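Local atomic coordinates of glucanase (Klebsiella pneumoniae, PDB entry 5GY3), a protein that probably hydrolyses internal beta-1,4-glucosidic linkages in cellulose, lichenin and cereal beta-D-glucans as a family 8 glycosyl hydrolase. Residues W4-Y7 with K8-M12. Numbering follows the deposited sequence.
Sequences WERY and KARFM
Lys8 lays its aliphatic chain over one face of the Trp4 indole, one helical turn back, in a CH-pi contact with CG 3.9 Å from the centroid of the six-membered ring. CG stands over that ring at its CE2-CZ2 bond, CD carries on past this rim, and CE lies above the plane close to NE1. A bend at chi3 (-61°) then turns the ammonium toward Glu5, whose side chain runs alongside. Lys8 NZ meets Glu5 OE2 at 3.2 Å in a salt bridge, entering from above the carboxylate plane. The same ammonium has a second carboxylate partner in Asp44, whose OD2 also accepts a hydrogen bond from Trp4 NE1; this shared acceptor helps fix lysine and indole together.

On another side of the helix, Tyr7 and Phe11 cross at about a right angle as side chains. Their ring planes are inclined at 58°, and Tyr7 CD1 lies 3.5 Å from Phe11 CD2. One residue back, Arg6 and Arg10 form a separate pair: Arg10 passes its CG over the centre of the Arg6 guanidinium, 3.7 Å above the plane. A water accepts from Arg6 NE (2.9 Å) and, weakly, from Arg10 NH1, while Arg6 also pairs with Asp289 and Arg10 NH2 donates to the carbonyl of Asp291.

Four successive i to i+4 backbone hydrogen bonds, from Lys8 N to Trp4 O (3.0 Å) through Phe11 N to Tyr7 O, give the alpha-helical spacing behind these pairs. Met12 is the first residue to leave helical geometry, though its N is still hydrogen-bonded to Lys8 O.

In the (alpha/alpha)6 barrel known for family 8, helix 2-11 packs Trp4 against helices 29-41 and 45-59, and Tyr7 and Phe11 against helix 293-307, the chain's last, with Tyr7 OH hydrogen-bonded to Ser297 OG.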
loop_
_atom_site.group_PDB
_atom_site.type_symbol
_atom_site.label_atom_id
_atom_site.label_comp_id
_atom_site.label_asym_id
_atom_site.label_seq_id
_atom_site.Cartn_x
_atom_site.Cartn_y
_atom_site.Cartn_z
ATOM N N TRP A 4 18.144 2.724 5.687
ATOM C CA TRP A 4 17.290 3.880 5.935
ATOM C C TRP A 4 18.040 5.191 5.715
ATOM O O TRP A 4 17.493 6.132 5.132
ATOM C CB TRP A 4 16.727 3.793 7.361
ATOM C CG TRP A 4 16.042 5.033 7.844
ATOM C CD1 TRP A 4 16.442 5.838 8.873
ATOM C CD2 TRP A 4 14.839 5.604 7.331
ATOM N NE1 TRP A 4 15.565 6.884 9.028
ATOM C CE2 TRP A 4 14.572 6.767 8.092
ATOM C CE3 TRP A 4 13.963 5.260 6.294
ATOM C CZ2 TRP A 4 13.467 7.579 7.856
ATOM C CZ3 TRP A 4 12.869 6.068 6.062
ATOM C CH2 TRP A 4 12.625 7.210 6.842
ATOM N N GLU A 5 19.290 5.282 6.183
ATOM C CA GLU A 5 20.071 6.489 5.923
ATOM C C GLU A 5 20.266 6.711 4.427
ATOM O O GLU A 5 20.123 7.838 3.933
ATOM C CB GLU A 5 21.422 6.410 6.636
ATOM C CG GLU A 5 21.311 6.469 8.146
ATOM C CD GLU A 5 20.735 7.785 8.624
ATOM O OE1 GLU A 5 21.068 8.835 8.029
ATOM O OE2 GLU A 5 19.944 7.771 9.591
ATOM N N ARG A 6 20.578 5.645 3.686
ATOM C CA ARG A 6 20.749 5.785 2.242
ATOM C C ARG A 6 19.439 6.177 1.568
ATOM O O ARG A 6 19.431 6.950 0.605
ATOM C CB ARG A 6 21.301 4.483 1.662
ATOM C CG ARG A 6 21.712 4.575 0.217
ATOM C CD ARG A 6 22.615 5.779 -0.025
ATOM N NE ARG A 6 23.041 5.876 -1.421
ATOM C CZ ARG A 6 23.656 6.934 -1.940
ATOM N NH1 ARG A 6 23.911 7.992 -1.178
ATOM N NH2 ARG A 6 24.010 6.941 -3.222
ATOM N N TYR A 7 18.317 5.666 2.075
ATOM C CA TYR A 7 17.004 6.018 1.539
ATOM C C TYR A 7 16.718 7.502 1.712
ATOM O O TYR A 7 16.230 8.166 0.789
ATOM C CB TYR A 7 15.954 5.170 2.251
ATOM C CG TYR A 7 14.517 5.291 1.789
ATOM C CD1 TYR A 7 14.076 4.645 0.634
ATOM C CD2 TYR A 7 13.584 5.983 2.552
ATOM C CE1 TYR A 7 12.749 4.720 0.235
ATOM C CE2 TYR A 7 12.262 6.065 2.165
ATOM C CZ TYR A 7 11.846 5.431 1.006
ATOM O OH TYR A 7 10.521 5.505 0.635
ATOM N N LYS A 8 16.986 8.038 2.907
ATOM C CA LYS A 8 16.769 9.465 3.128
ATOM C C LYS A 8 17.691 10.296 2.251
ATOM O O LYS A 8 17.288 11.342 1.735
ATOM C CB LYS A 8 16.990 9.825 4.599
ATOM C CG LYS A 8 15.951 9.278 5.561
ATOM C CD LYS A 8 16.168 9.834 6.979
ATOM C CE LYS A 8 17.535 9.445 7.524
ATOM N NZ LYS A 8 17.747 9.937 8.917
ATOM N N ALA A 9 18.937 9.848 2.086
ATOM C CA ALA A 9 19.908 10.612 1.305
ATOM C C ALA A 9 19.487 10.705 -0.152
ATOM O O ALA A 9 19.684 11.742 -0.801
ATOM C CB ALA A 9 21.291 9.972 1.410
ATOM N N ARG A 10 18.893 9.640 -0.680
ATOM C CA ARG A 10 18.502 9.629 -2.079
ATOM C C ARG A 10 17.115 10.197 -2.321
ATOM O O ARG A 10 16.896 10.834 -3.355
ATOM C CB ARG A 10 18.586 8.205 -2.625
ATOM C CG ARG A 10 20.027 7.753 -2.759
ATOM C CD ARG A 10 20.161 6.585 -3.694
ATOM N NE ARG A 10 19.335 6.705 -4.895
ATOM C CZ ARG A 10 18.888 5.646 -5.557
ATOM N NH1 ARG A 10 19.194 4.437 -5.113
ATOM N NH2 ARG A 10 18.142 5.788 -6.641
ATOM N N PHE A 11 16.176 10.019 -1.389
ATOM C CA PHE A 11 14.781 10.300 -1.684
ATOM C C PHE A 11 14.098 11.300 -0.763
ATOM O O PHE A 11 12.991 11.739 -1.086
ATOM C CB PHE A 11 13.970 8.993 -1.672
ATOM C CG PHE A 11 14.554 7.925 -2.534
ATOM C CD1 PHE A 11 14.576 8.071 -3.917
ATOM C CD2 PHE A 11 15.115 6.790 -1.973
ATOM C CE1 PHE A 11 15.124 7.087 -4.724
ATOM C CE2 PHE A 11 15.662 5.804 -2.773
ATOM C CZ PHE A 11 15.659 5.955 -4.159
ATOM N N MET A 12 14.689 11.679 0.362
ATOM C CA MET A 12 14.023 12.611 1.266
ATOM C C MET A 12 14.626 14.008 1.135
ATOM O O MET A 12 15.842 14.181 1.269
ATOM C CB MET A 12 14.104 12.132 2.716
ATOM C CG MET A 12 13.276 12.984 3.662
ATOM S SD MET A 12 13.370 12.389 5.372
ATOM C CE MET A 12 12.437 13.673 6.201
HETATM O O HOH W 1 21.914 3.994 -3.244
#